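PDB 3GCG: L0028 (Mitochondria associated protein) from Escherichia coli, which probably acts as a type III secretion effector of the WxxxE guanine-nucleotide exchange factor family, activating Rho-type GTPases of the host cell, and is associated with mitochondria. Local coordinates for residues D123-T126 against R127-Q131. Sequence-based numbering, arbitrary orientation.
Sequences DPIT and RFNTQ
T130 grips the carbonyl oxygen of T126 with two donors, one turn along helix 124-146. T130 N reaches T126 O at 2.9 Å. T130 OG1 lies 3.1 Å from T126 O and donates to it from the opposite face of the carbonyl plane. OG1 is anti to its own carbonyl carbon, beside the backbone N (chi1 -73°), which brings the hydroxyl back over the preceding turn. With an alanine here the hydroxyl and methyl are gone, so T126 O would probably be left with the backbone donor alone and the packing on Q117 and C118 is likely to lose a contact.

Three more backbone bonds close the first turns. R127 N meets D123 O at 3.0 Å, N129 N meets I125 O at 2.9 Å, and F128 N meets P124 O from 33° off the carbonyl plane.

D123 is the N-cap. Its OD2 accepts from T126 N, 3.3 Å away and above the carboxylate plane, and from T126 OG1 at 3.2 Å on the anti side.

Side-chain packing is slight. I125 and N129 lie side by side, with the methyl I125 CG2 3.9 Å from the amide nitrogen N129 ND2. R127 leads away to a salt bridge with D115 on helix 108-118, while P124, I125 and F128 pack on the other protein of the assembly.

The contact is a capped helix start. D123 occupies an amide of the first turn, and its negative charge probably interacts favourably with the helix dipole.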
ATOM      1  N   ASP B 123      -2.835 -11.174 -21.551  1.00 56.43           N
ATOM      2  CA  ASP B 123      -4.153 -10.631 -21.299  1.00 52.90           C
ATOM      3  C   ASP B 123      -3.644  -9.709 -20.197  1.00 49.72           C
ATOM      4  O   ASP B 123      -3.204 -10.189 -19.152  1.00 49.71           O
ATOM      5  CB  ASP B 123      -5.057 -11.725 -20.724  1.00 54.22           C
ATOM      6  CG  ASP B 123      -6.339 -11.180 -20.134  1.00 56.21           C
ATOM      7  OD1 ASP B 123      -7.085 -10.486 -20.857  1.00 57.87           O
ATOM      8  OD2 ASP B 123      -6.604 -11.455 -18.945  1.00 57.60           O
ATOM      9  N   PRO B 124      -3.642  -8.387 -20.432  1.00 45.72           N
ATOM     10  CA  PRO B 124      -3.146  -7.479 -19.390  1.00 41.94           C
ATOM     11  C   PRO B 124      -3.382  -7.975 -17.964  1.00 38.29           C
ATOM     12  O   PRO B 124      -2.507  -7.855 -17.107  1.00 37.10           O
ATOM     13  CB  PRO B 124      -3.863  -6.158 -19.697  1.00 43.25           C
ATOM     14  CG  PRO B 124      -5.036  -6.569 -20.574  1.00 45.89           C
ATOM     15  CD  PRO B 124      -4.435  -7.648 -21.425  1.00 45.29           C
ATOM     16  N   ILE B 125      -4.552  -8.558 -17.728  1.00 33.90           N
ATOM     17  CA  ILE B 125      -4.896  -9.074 -16.410  1.00 31.99           C
ATOM     18  C   ILE B 125      -4.084 -10.308 -16.003  1.00 31.00           C
ATOM     19  O   ILE B 125      -3.487 -10.338 -14.926  1.00 30.72           O
ATOM     20  CB  ILE B 125      -6.397  -9.419 -16.334  1.00 30.88           C
ATOM     21  CG1 ILE B 125      -7.227  -8.179 -16.663  1.00 31.63           C
ATOM     22  CG2 ILE B 125      -6.752  -9.925 -14.939  1.00 30.35           C
ATOM     23  CD1 ILE B 125      -6.916  -6.973 -15.793  1.00 31.46           C
ATOM     24  N   THR B 126      -4.070 -11.327 -16.854  1.00 29.05           N
ATOM     25  CA  THR B 126      -3.333 -12.545 -16.554  1.00 29.23           C
ATOM     26  C   THR B 126      -1.855 -12.237 -16.329  1.00 27.13           C
ATOM     27  O   THR B 126      -1.236 -12.779 -15.412  1.00 24.78           O
ATOM     28  CB  THR B 126      -3.478 -13.584 -17.693  1.00 30.98           C
ATOM     29  OG1 THR B 126      -4.858 -13.947 -17.828  1.00 33.53           O
ATOM     30  CG2 THR B 126      -2.663 -14.836 -17.382  1.00 32.25           C
ATOM     31  N   ARG B 127      -1.296 -11.366 -17.164  1.00 25.20           N
ATOM     32  CA  ARG B 127       0.100 -10.977 -17.028  1.00 26.06           C
ATOM     33  C   ARG B 127       0.316 -10.322 -15.664  1.00 24.13           C
ATOM     34  O   ARG B 127       1.276 -10.625 -14.962  1.00 24.50           O
ATOM     35  CB  ARG B 127       0.495  -9.995 -18.134  1.00 29.00           C
ATOM     36  CG  ARG B 127       1.289  -8.794 -17.614  1.00 36.13           C
ATOM     37  CD  ARG B 127       2.728  -8.765 -18.104  1.00 38.77           C
ATOM     38  NE  ARG B 127       3.598  -8.061 -17.160  1.00 42.36           N
ATOM     39  CZ  ARG B 127       4.824  -7.635 -17.448  1.00 42.33           C
ATOM     40  NH1 ARG B 127       5.318  -7.831 -18.655  1.00 42.57           N
ATOM     41  NH2 ARG B 127       5.564  -7.038 -16.527  1.00 42.03           N
ATOM     42  N   PHE B 128      -0.590  -9.421 -15.298  1.00 22.13           N
ATOM     43  CA  PHE B 128      -0.502  -8.716 -14.026  1.00 21.78           C
ATOM     44  C   PHE B 128      -0.564  -9.679 -12.840  1.00 21.30           C
ATOM     45  O   PHE B 128       0.236  -9.584 -11.919  1.00 20.64           O
ATOM     46  CB  PHE B 128      -1.631  -7.683 -13.912  1.00 18.34           C
ATOM     47  CG  PHE B 128      -1.499  -6.765 -12.727  1.00 17.05           C
ATOM     48  CD1 PHE B 128      -0.854  -5.531 -12.852  1.00 15.04           C
ATOM     49  CD2 PHE B 128      -2.035  -7.121 -11.491  1.00 14.16           C
ATOM     50  CE1 PHE B 128      -0.749  -4.660 -11.755  1.00 14.96           C
ATOM     51  CE2 PHE B 128      -1.933  -6.256 -10.382  1.00 15.91           C
ATOM     52  CZ  PHE B 128      -1.294  -5.025 -10.516  1.00 12.90           C
ATOM     53  N   ASN B 129      -1.518 -10.601 -12.859  1.00 23.26           N
ATOM     54  CA  ASN B 129      -1.627 -11.554 -11.760  1.00 24.35           C
ATOM     55  C   ASN B 129      -0.364 -12.406 -11.669  1.00 22.51           C
ATOM     56  O   ASN B 129       0.126 -12.694 -10.582  1.00 22.79           O
ATOM     57  CB  ASN B 129      -2.868 -12.428 -11.933  1.00 23.23           C
ATOM     58  CG  ASN B 129      -4.148 -11.637 -11.768  1.00 27.87           C
ATOM     59  OD1 ASN B 129      -4.127 -10.499 -11.282  1.00 28.34           O
ATOM     60  ND2 ASN B 129      -5.271 -12.230 -12.160  1.00 27.27           N
ATOM     61  N   THR B 130       0.166 -12.790 -12.820  1.00 24.06           N
ATOM     62  CA  THR B 130       1.390 -13.575 -12.872  1.00 23.25           C
ATOM     63  C   THR B 130       2.491 -12.735 -12.239  1.00 23.67           C
ATOM     64  O   THR B 130       3.307 -13.246 -11.470  1.00 23.16           O
ATOM     65  CB  THR B 130       1.748 -13.933 -14.345  1.00 25.36           C
ATOM     66  OG1 THR B 130       0.841 -14.942 -14.816  1.00 26.49           O
ATOM     67  CG2 THR B 130       3.185 -14.446 -14.463  1.00 23.12           C
ATOM     68  N   GLN B 131       2.503 -11.437 -12.542  1.00 21.29           N
ATOM     69  CA  GLN B 131       3.513 -10.556 -11.971  1.00 20.49           C
ATOM     70  C   GLN B 131       3.429 -10.519 -10.449  1.00 19.55           C
ATOM     71  O   GLN B 131       4.450 -10.628  -9.760  1.00 15.65           O
ATOM     72  CB  GLN B 131       3.369  -9.125 -12.497  1.00 20.04           C
ATOM     73  CG  GLN B 131       4.318  -8.142 -11.805  1.00 18.57           C
ATOM     74  CD  GLN B 131       4.030  -6.688 -12.127  1.00 19.35           C
ATOM     75  OE1 GLN B 131       2.991  -6.151 -11.744  1.00 17.90           O
ATOM     76  NE2 GLN B 131       4.955  -6.040 -12.832  1.00 16.91           N
TER